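Local coordinates for protein phosphodiesterase (Candida albicans, PDB 6CPU) that is a phosphodiesterase of the HD-type family, a largely helical protein with a bound zinc ion, at residues A[227-238]-A[253-264]; A[335-344]-A[395-404]. All coordinates share one frame; numbering follows the deposited sequence.

How the interactions relate
Interaction 1 (227-238 with 253-264) is a buried helix pair. Interaction 2 (335-344 with 395-404) is a partly buried contact between the first turns of helix 336-348 and a short helix with its following loop. Interaction 1 packs mainly aliphatic and aromatic groups, with one salt bridge at an end. Interaction 2 has an apolar half and a polar half in which two amides share one carbonyl. The two touch. The ring of Trp395 lies edge-to-face with that of Phe259, and Ile238 CD1 is 3.9 Å from Leu343 CB. Helix 227-242 thus packs on both helix 253-264 and helix 336-348. This makes the contacts neighbours, interaction 1 in the buried interior and interaction 2 nearer the surface.

Interaction 1 of 2, residues A[227-238]-A[253-264]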
# COMPACT_ATOMS: atom_id res chain seq x y z
N ASN A 227 -9.10 -3.58 -6.71
CA ASN A 227 -8.43 -2.37 -6.22
C ASN A 227 -9.41 -1.19 -6.05
O ASN A 227 -9.18 -0.34 -5.19
CB ASN A 227 -7.25 -2.01 -7.12
CG ASN A 227 -6.06 -2.92 -6.89
OD1 ASN A 227 -5.78 -3.31 -5.77
ND2 ASN A 227 -5.34 -3.24 -7.95
N ASP A 228 -10.49 -1.16 -6.81
CA ASP A 228 -11.55 -0.17 -6.59
C ASP A 228 -12.33 -0.44 -5.30
O ASP A 228 -12.53 0.46 -4.48
CB ASP A 228 -12.52 -0.08 -7.78
CG ASP A 228 -11.94 0.66 -8.99
OD1 ASP A 228 -10.87 1.32 -8.91
OD2 ASP A 228 -12.59 0.61 -10.06
N ASP A 229 -12.77 -1.69 -5.11
CA ASP A 229 -13.43 -2.09 -3.86
C ASP A 229 -12.54 -1.73 -2.67
O ASP A 229 -13.01 -1.27 -1.63
CB ASP A 229 -13.64 -3.60 -3.78
CG ASP A 229 -14.66 -4.16 -4.75
OD1 ASP A 229 -15.66 -3.48 -5.11
OD2 ASP A 229 -14.47 -5.35 -5.12
N LEU A 230 -11.24 -1.99 -2.81
CA LEU A 230 -10.29 -1.79 -1.72
C LEU A 230 -10.19 -0.32 -1.30
O LEU A 230 -10.04 -0.01 -0.11
CB LEU A 230 -8.93 -2.37 -2.08
CG LEU A 230 -8.92 -3.91 -2.10
CD1 LEU A 230 -7.76 -4.45 -2.92
CD2 LEU A 230 -8.92 -4.50 -0.68
N VAL A 231 -10.28 0.58 -2.27
CA VAL A 231 -10.32 2.02 -1.97
C VAL A 231 -11.49 2.31 -1.04
O VAL A 231 -11.35 3.01 -0.02
CB VAL A 231 -10.46 2.85 -3.27
CG1 VAL A 231 -10.82 4.31 -2.97
CG2 VAL A 231 -9.17 2.78 -4.06
N TYR A 232 -12.66 1.77 -1.38
CA TYR A 232 -13.84 2.02 -0.55
C TYR A 232 -13.70 1.40 0.84
O TYR A 232 -14.13 1.99 1.82
CB TYR A 232 -15.12 1.53 -1.21
CG TYR A 232 -16.34 2.13 -0.56
CD1 TYR A 232 -17.08 1.42 0.39
CD2 TYR A 232 -16.74 3.43 -0.86
CE1 TYR A 232 -18.20 1.98 0.99
CE2 TYR A 232 -17.86 4.00 -0.26
CZ TYR A 232 -18.59 3.27 0.67
OH TYR A 232 -19.70 3.84 1.27
N CYS A 233 -13.12 0.20 0.92
CA CYS A 233 -12.82 -0.41 2.22
C CYS A 233 -11.97 0.49 3.11
O CYS A 233 -12.24 0.63 4.30
CB CYS A 233 -12.12 -1.76 2.05
SG CYS A 233 -13.16 -3.06 1.32
N VAL A 234 -10.93 1.11 2.54
CA VAL A 234 -10.12 2.05 3.30
C VAL A 234 -10.98 3.22 3.79
O VAL A 234 -10.87 3.63 4.94
CB VAL A 234 -8.93 2.58 2.48
CG1 VAL A 234 -8.16 3.63 3.27
CG2 VAL A 234 -8.00 1.44 2.10
N TYR A 235 -11.83 3.75 2.92
CA TYR A 235 -12.71 4.85 3.30
C TYR A 235 -13.58 4.46 4.50
O TYR A 235 -13.69 5.21 5.46
CB TYR A 235 -13.56 5.31 2.10
CG TYR A 235 -14.82 6.03 2.52
CD1 TYR A 235 -14.76 7.30 3.08
CD2 TYR A 235 -16.07 5.42 2.42
CE1 TYR A 235 -15.92 7.96 3.49
CE2 TYR A 235 -17.22 6.07 2.82
CZ TYR A 235 -17.15 7.33 3.36
OH TYR A 235 -18.32 7.96 3.76
N LEU A 236 -14.19 3.28 4.45
CA LEU A 236 -15.04 2.80 5.55
C LEU A 236 -14.29 2.80 6.88
O LEU A 236 -14.78 3.29 7.89
CB LEU A 236 -15.56 1.39 5.25
CG LEU A 236 -16.61 1.31 4.14
CD1 LEU A 236 -16.89 -0.13 3.79
CD2 LEU A 236 -17.88 2.05 4.53
N MET A 237 -13.07 2.27 6.86
CA MET A 237 -12.28 2.15 8.08
C MET A 237 -11.73 3.45 8.62
O MET A 237 -11.81 3.72 9.82
CB MET A 237 -11.17 1.13 7.86
CG MET A 237 -11.72 -0.26 7.75
SD MET A 237 -10.46 -1.52 7.55
CE MET A 237 -10.14 -1.45 5.79
N ILE A 238 -11.19 4.29 7.74
CA ILE A 238 -10.63 5.56 8.18
C ILE A 238 -11.71 6.57 8.57
O ILE A 238 -11.56 7.27 9.57
CB ILE A 238 -9.68 6.16 7.12
CG1 ILE A 238 -8.52 5.20 6.84
CG2 ILE A 238 -9.16 7.51 7.57
CD1 ILE A 238 -7.53 5.01 7.97
N LEU A 253 -16.66 12.50 2.21
CA LEU A 253 -16.39 11.36 1.32
C LEU A 253 -15.37 11.67 0.21
O LEU A 253 -14.42 10.93 0.04
CB LEU A 253 -17.70 10.90 0.67
CG LEU A 253 -17.64 9.90 -0.50
CD1 LEU A 253 -17.06 8.56 -0.06
CD2 LEU A 253 -19.02 9.70 -1.09
N ASN A 254 -15.60 12.74 -0.55
CA ASN A 254 -14.74 13.03 -1.71
C ASN A 254 -13.29 13.31 -1.34
O ASN A 254 -12.38 12.93 -2.07
CB ASN A 254 -15.27 14.20 -2.54
CG ASN A 254 -14.72 14.18 -3.96
OD1 ASN A 254 -14.76 13.15 -4.63
ND2 ASN A 254 -14.21 15.31 -4.42
N GLU A 255 -13.09 14.01 -0.23
CA GLU A 255 -11.77 14.36 0.27
C GLU A 255 -11.00 13.13 0.75
O GLU A 255 -9.82 12.98 0.46
CB GLU A 255 -11.92 15.35 1.41
CG GLU A 255 -10.64 16.00 1.90
CD GLU A 255 -10.93 17.17 2.83
OE1 GLU A 255 -11.97 17.84 2.65
OE2 GLU A 255 -10.12 17.40 3.75
N LEU A 256 -11.68 12.25 1.48
CA LEU A 256 -11.06 10.98 1.89
C LEU A 256 -10.75 10.09 0.70
O LEU A 256 -9.66 9.53 0.62
CB LEU A 256 -11.94 10.21 2.88
CG LEU A 256 -11.86 10.64 4.33
CD1 LEU A 256 -12.76 9.74 5.18
CD2 LEU A 256 -10.43 10.60 4.85
N LEU A 257 -11.67 9.98 -0.25
CA LEU A 257 -11.40 9.21 -1.47
C LEU A 257 -10.19 9.75 -2.24
O LEU A 257 -9.38 8.97 -2.73
CB LEU A 257 -12.62 9.13 -2.37
CG LEU A 257 -13.82 8.28 -1.89
CD1 LEU A 257 -14.92 8.28 -2.94
CD2 LEU A 257 -13.43 6.86 -1.55
N ALA A 258 -10.07 11.07 -2.37
CA ALA A 258 -8.91 11.64 -3.07
C ALA A 258 -7.59 11.18 -2.42
O ALA A 258 -6.65 10.77 -3.10
CB ALA A 258 -8.98 13.17 -3.11
N PHE A 259 -7.53 11.30 -1.10
CA PHE A 259 -6.38 10.85 -0.32
C PHE A 259 -6.08 9.37 -0.58
O PHE A 259 -4.93 8.99 -0.79
CB PHE A 259 -6.65 11.12 1.16
CG PHE A 259 -5.78 10.35 2.12
CD1 PHE A 259 -4.41 10.54 2.17
CD2 PHE A 259 -6.35 9.44 3.01
CE1 PHE A 259 -3.63 9.85 3.07
CE2 PHE A 259 -5.58 8.75 3.91
CZ PHE A 259 -4.20 8.94 3.94
N ILE A 260 -7.12 8.54 -0.58
CA ILE A 260 -6.93 7.10 -0.75
C ILE A 260 -6.48 6.75 -2.17
O ILE A 260 -5.68 5.82 -2.36
CB ILE A 260 -8.20 6.32 -0.36
CG1 ILE A 260 -8.50 6.56 1.12
CG2 ILE A 260 -8.01 4.82 -0.62
CD1 ILE A 260 -9.96 6.38 1.46
N PHE A 261 -6.98 7.48 -3.17
CA PHE A 261 -6.50 7.28 -4.55
C PHE A 261 -5.00 7.58 -4.64
O PHE A 261 -4.25 6.85 -5.30
CB PHE A 261 -7.26 8.16 -5.55
CG PHE A 261 -8.44 7.49 -6.17
CD1 PHE A 261 -9.64 7.41 -5.49
CD2 PHE A 261 -8.36 7.00 -7.46
CE1 PHE A 261 -10.75 6.81 -6.07
CE2 PHE A 261 -9.46 6.39 -8.05
CZ PHE A 261 -10.65 6.29 -7.35
N ILE A 262 -4.58 8.65 -3.98
CA ILE A 262 -3.17 9.04 -3.93
C ILE A 262 -2.33 7.95 -3.27
O ILE A 262 -1.27 7.61 -3.78
CB ILE A 262 -2.96 10.35 -3.11
CG1 ILE A 262 -3.52 11.61 -3.79
CG2 ILE A 262 -1.50 10.55 -2.73
CD1 ILE A 262 -3.86 11.51 -5.24
N VAL A 263 -2.83 7.37 -2.17
CA VAL A 263 -2.14 6.26 -1.50
C VAL A 263 -2.05 5.05 -2.43
O VAL A 263 -0.97 4.47 -2.59
CB VAL A 263 -2.85 5.84 -0.19
CG1 VAL A 263 -2.25 4.55 0.35
CG2 VAL A 263 -2.75 6.93 0.86
N ARG A 264 -3.17 4.67 -3.03
CA ARG A 264 -3.18 3.52 -3.96
C ARG A 264 -2.14 3.70 -5.07
O ARG A 264 -1.41 2.76 -5.42
CB ARG A 264 -4.57 3.30 -4.55
CG ARG A 264 -4.66 2.11 -5.48
CD ARG A 264 -6.07 1.92 -5.99
NE ARG A 264 -6.39 2.83 -7.10
CZ ARG A 264 -7.51 2.79 -7.81
NH1 ARG A 264 -8.47 1.93 -7.50
NH2 ARG A 264 -7.68 3.62 -8.83
O HOH W 1 -10.25 3.51 -10.29
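Two helices of the helical core pack here, with Val231 as a knob in a hole formed by Leu257, Ile260, Phe261 and Arg264. Their segment axes come within 9.6 Å, and their N-to-C directions are 126° apart. Val231 CG1, anti to the backbone N (chi1 167°), meets Ile260 CG2 at 3.7 Å. Its CG2 lies against Arg264. Ile260 CG1 lies beside Val234 CG1 at 3.7 Å, the two side chains pointing opposite ways, and Ile260 CD1 touches Tyr235 CB. Leu253 CD1 sits over the centre of one face of the Tyr235 ring, 3.7 Å from the centroid, a CH-pi contact. Leu256 CD1 meets the same ring at its edge. At the other end Arg264 bends at chi3 (80°), and its NH1 makes a salt bridge of 2.8 Å to Asp228 OD1. The bond lies in the guanidinium plane and uses the anti lone pair of OD1. The same NH1 gives a weak bond to Asn227 O, and one water joins Asp228 OD1 to Arg264 NH2. Gln201 N binds Asp228 OD2, and Phe33 O accepts from Arg264 NH2. This is a steeply crossed helix pair with a single knob-into-hole contact, in a helical domain.

Interaction 2 of 2, residues A[335-344]-A[395-404]; sequences NPIQTLGLLV and WPDLLTCTIE
Ile403 O receives two amide donors from the N-cap and first turn of helix 336-348, Asn335 ND2 at 3.2 Å and Gln338 NE2 at 3.0 Å. The first bond runs nearly along the C=O axis. The second comes from above the carbonyl plane. Asn335 and Gln338 also form a capping box. Asn335 OD1 accepts from Gln338 N at 2.9 Å, and Gln338 OE1 accepts from Asn335 N. With chi1 at 78°, the Asn335 amide folds back over its own helix start, where OD1 caps the helix and ND2 still faces Ile403. Each amide is therefore held through both its oxygen and its nitrogen, which should fix its rotation.

Ile337 completes this close-packed part. Its CG2 methyl packs against the same Ile403 O at 3.4 Å. CG1 is anti to the backbone N (chi1 -165°), and CD1 beyond it lies 3.6 Å from Cys401 CB.

Further along the helix the contact is buried but more widely spaced. Val344 and Leu398 meet tip to tip, CG2 to CD2 at 4.0 Å. Val344 CG2 also reaches Trp395 CZ3 at 3.8 Å, and Leu340 CD2 touches Leu398 CD1. Leu398 CB lies over one face of the indole, toward its rim.

The solvent side is at Thr402, Glu404 and Asn335, all partly exposed. Glu404 OE2 stays 3.7 Å from Asn335 ND2. Helix 446-462 covers part of this end through Val450, which meets Gln338, and Asp447, which meets Ile403. The arrangement is a capping-box helix N-terminus that also binds a loop carbonyl, within the helical phosphodiesterase domain.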
# COMPACT_ATOMS: atom_id res chain seq x y z
N ASN A 335 -5.83 5.62 22.66
CA ASN A 335 -6.94 6.56 22.56
C ASN A 335 -7.36 6.80 21.08
O ASN A 335 -6.76 6.20 20.16
CB ASN A 335 -6.60 7.86 23.31
CG ASN A 335 -5.66 8.78 22.55
OD1 ASN A 335 -5.25 8.49 21.42
ND2 ASN A 335 -5.33 9.91 23.16
N PRO A 336 -8.38 7.65 20.84
CA PRO A 336 -8.90 7.79 19.47
C PRO A 336 -7.91 8.33 18.42
O PRO A 336 -7.86 7.79 17.31
CB PRO A 336 -10.08 8.76 19.63
CG PRO A 336 -10.56 8.51 21.03
CD PRO A 336 -9.30 8.26 21.83
N ILE A 337 -7.15 9.37 18.75
CA ILE A 337 -6.17 9.91 17.78
C ILE A 337 -5.00 8.95 17.55
O ILE A 337 -4.53 8.82 16.42
CB ILE A 337 -5.69 11.34 18.13
CG1 ILE A 337 -5.00 11.96 16.91
CG2 ILE A 337 -4.76 11.34 19.34
CD1 ILE A 337 -4.84 13.46 17.00
N GLN A 338 -4.56 8.26 18.60
CA GLN A 338 -3.54 7.22 18.48
C GLN A 338 -4.04 6.03 17.67
O GLN A 338 -3.28 5.40 16.93
CB GLN A 338 -3.10 6.73 19.85
CG GLN A 338 -2.40 7.77 20.70
CD GLN A 338 -2.54 7.50 22.19
OE1 GLN A 338 -2.85 6.38 22.61
NE2 GLN A 338 -2.34 8.54 22.99
N THR A 339 -5.32 5.71 17.83
CA THR A 339 -5.96 4.65 17.05
C THR A 339 -5.96 5.03 15.56
O THR A 339 -5.64 4.21 14.70
CB THR A 339 -7.40 4.39 17.55
OG1 THR A 339 -7.36 3.96 18.91
CG2 THR A 339 -8.08 3.33 16.71
N LEU A 340 -6.32 6.28 15.27
CA LEU A 340 -6.31 6.80 13.89
C LEU A 340 -4.88 6.78 13.33
O LEU A 340 -4.67 6.37 12.19
CB LEU A 340 -6.87 8.22 13.82
CG LEU A 340 -6.89 8.88 12.43
CD1 LEU A 340 -7.71 8.07 11.44
CD2 LEU A 340 -7.42 10.31 12.49
N GLY A 341 -3.92 7.21 14.14
CA GLY A 341 -2.50 7.18 13.75
C GLY A 341 -2.00 5.79 13.40
O GLY A 341 -1.23 5.62 12.45
N LEU A 342 -2.45 4.78 14.16
CA LEU A 342 -2.07 3.40 13.90
C LEU A 342 -2.66 2.95 12.57
O LEU A 342 -1.97 2.31 11.76
CB LEU A 342 -2.57 2.48 15.01
CG LEU A 342 -1.80 1.19 15.33
CD1 LEU A 342 -2.75 0.12 15.83
CD2 LEU A 342 -0.97 0.63 14.19
N LEU A 343 -3.94 3.27 12.35
CA LEU A 343 -4.62 2.89 11.12
C LEU A 343 -3.97 3.55 9.90
O LEU A 343 -3.74 2.89 8.89
CB LEU A 343 -6.09 3.26 11.18
CG LEU A 343 -6.86 2.43 12.22
CD1 LEU A 343 -8.22 3.04 12.48
CD2 LEU A 343 -6.97 0.99 11.77
N VAL A 344 -3.70 4.85 9.99
CA VAL A 344 -3.00 5.58 8.92
C VAL A 344 -1.61 4.96 8.66
O VAL A 344 -1.24 4.74 7.51
CB VAL A 344 -2.96 7.10 9.18
CG1 VAL A 344 -2.04 7.81 8.21
CG2 VAL A 344 -4.36 7.69 9.06
N TRP A 395 -2.60 15.55 3.97
CA TRP A 395 -3.14 15.59 5.33
C TRP A 395 -2.12 16.22 6.31
O TRP A 395 -1.83 15.64 7.37
CB TRP A 395 -3.52 14.17 5.76
CG TRP A 395 -4.64 14.06 6.74
CD1 TRP A 395 -5.20 15.07 7.49
CD2 TRP A 395 -5.33 12.86 7.12
NE1 TRP A 395 -6.19 14.57 8.29
CE2 TRP A 395 -6.29 13.22 8.09
CE3 TRP A 395 -5.22 11.52 6.73
CZ2 TRP A 395 -7.14 12.27 8.68
CZ3 TRP A 395 -6.07 10.59 7.32
CH2 TRP A 395 -7.01 10.96 8.28
N PRO A 396 -1.58 17.40 5.97
CA PRO A 396 -0.52 17.99 6.80
C PRO A 396 -0.94 18.26 8.25
O PRO A 396 -0.11 18.14 9.16
CB PRO A 396 -0.20 19.31 6.08
CG PRO A 396 -1.36 19.59 5.21
CD PRO A 396 -1.91 18.25 4.81
N ASP A 397 -2.21 18.57 8.47
CA ASP A 397 -2.68 18.83 9.83
C ASP A 397 -2.75 17.56 10.70
O ASP A 397 -2.73 17.66 11.92
CB ASP A 397 -4.01 19.58 9.82
CG ASP A 397 -3.88 21.02 9.29
OD1 ASP A 397 -2.74 21.50 9.06
OD2 ASP A 397 -4.92 21.68 9.12
N LEU A 398 -2.80 16.36 10.10
CA LEU A 398 -2.66 15.15 10.91
C LEU A 398 -1.24 15.01 11.46
O LEU A 398 -1.06 14.57 12.59
CB LEU A 398 -3.07 13.88 10.13
CG LEU A 398 -2.86 12.52 10.83
CD1 LEU A 398 -3.84 12.33 11.98
CD2 LEU A 398 -2.96 11.35 9.87
N LEU A 399 -0.23 15.39 10.67
CA LEU A 399 1.16 15.22 11.06
C LEU A 399 1.56 16.05 12.28
O LEU A 399 2.37 15.60 13.08
CB LEU A 399 2.10 15.57 9.90
CG LEU A 399 2.03 14.63 8.69
CD1 LEU A 399 2.94 15.12 7.58
CD2 LEU A 399 2.36 13.19 9.09
N THR A 400 0.96 17.23 12.42
CA THR A 400 1.28 18.15 13.51
C THR A 400 0.41 17.97 14.77
O THR A 400 0.68 18.59 15.80
CB THR A 400 1.16 19.62 13.05
OG1 THR A 400 -0.13 19.84 12.48
CG2 THR A 400 2.24 19.96 12.03
N CYS A 401 -0.61 17.12 14.70
CA CYS A 401 -1.33 16.69 15.90
C CYS A 401 -0.38 15.96 16.82
O CYS A 401 0.57 15.31 16.36
CB CYS A 401 -2.48 15.74 15.57
SG CYS A 401 -3.91 16.50 14.80
N THR A 402 -0.64 16.06 18.12
CA THR A 402 0.14 15.34 19.12
C THR A 402 -0.72 14.20 19.66
O THR A 402 -1.95 14.24 19.53
CB THR A 402 0.61 16.29 20.24
OG1 THR A 402 -0.52 17.00 20.77
CG2 THR A 402 1.60 17.30 19.68
N ILE A 403 -0.09 13.18 20.24
CA ILE A 403 -0.83 11.99 20.68
C ILE A 403 -1.77 12.23 21.87
O ILE A 403 -2.68 11.43 22.09
CB ILE A 403 0.11 10.80 21.01
CG1 ILE A 403 1.07 11.14 22.15
CG2 ILE A 403 0.87 10.36 19.77
CD1 ILE A 403 1.62 9.90 22.82
N GLU A 404 -1.51 13.28 22.63
CA GLU A 404 -2.41 13.76 23.69
C GLU A 404 -2.18 15.25 23.86
O GLU A 404 -1.14 15.77 23.44
CB GLU A 404 -2.15 13.04 25.01
CG GLU A 404 -2.51 11.57 24.97
CD GLU A 404 -2.72 10.96 26.34
OE1 GLU A 404 -2.01 11.36 27.29
OE2 GLU A 404 -3.58 10.07 26.44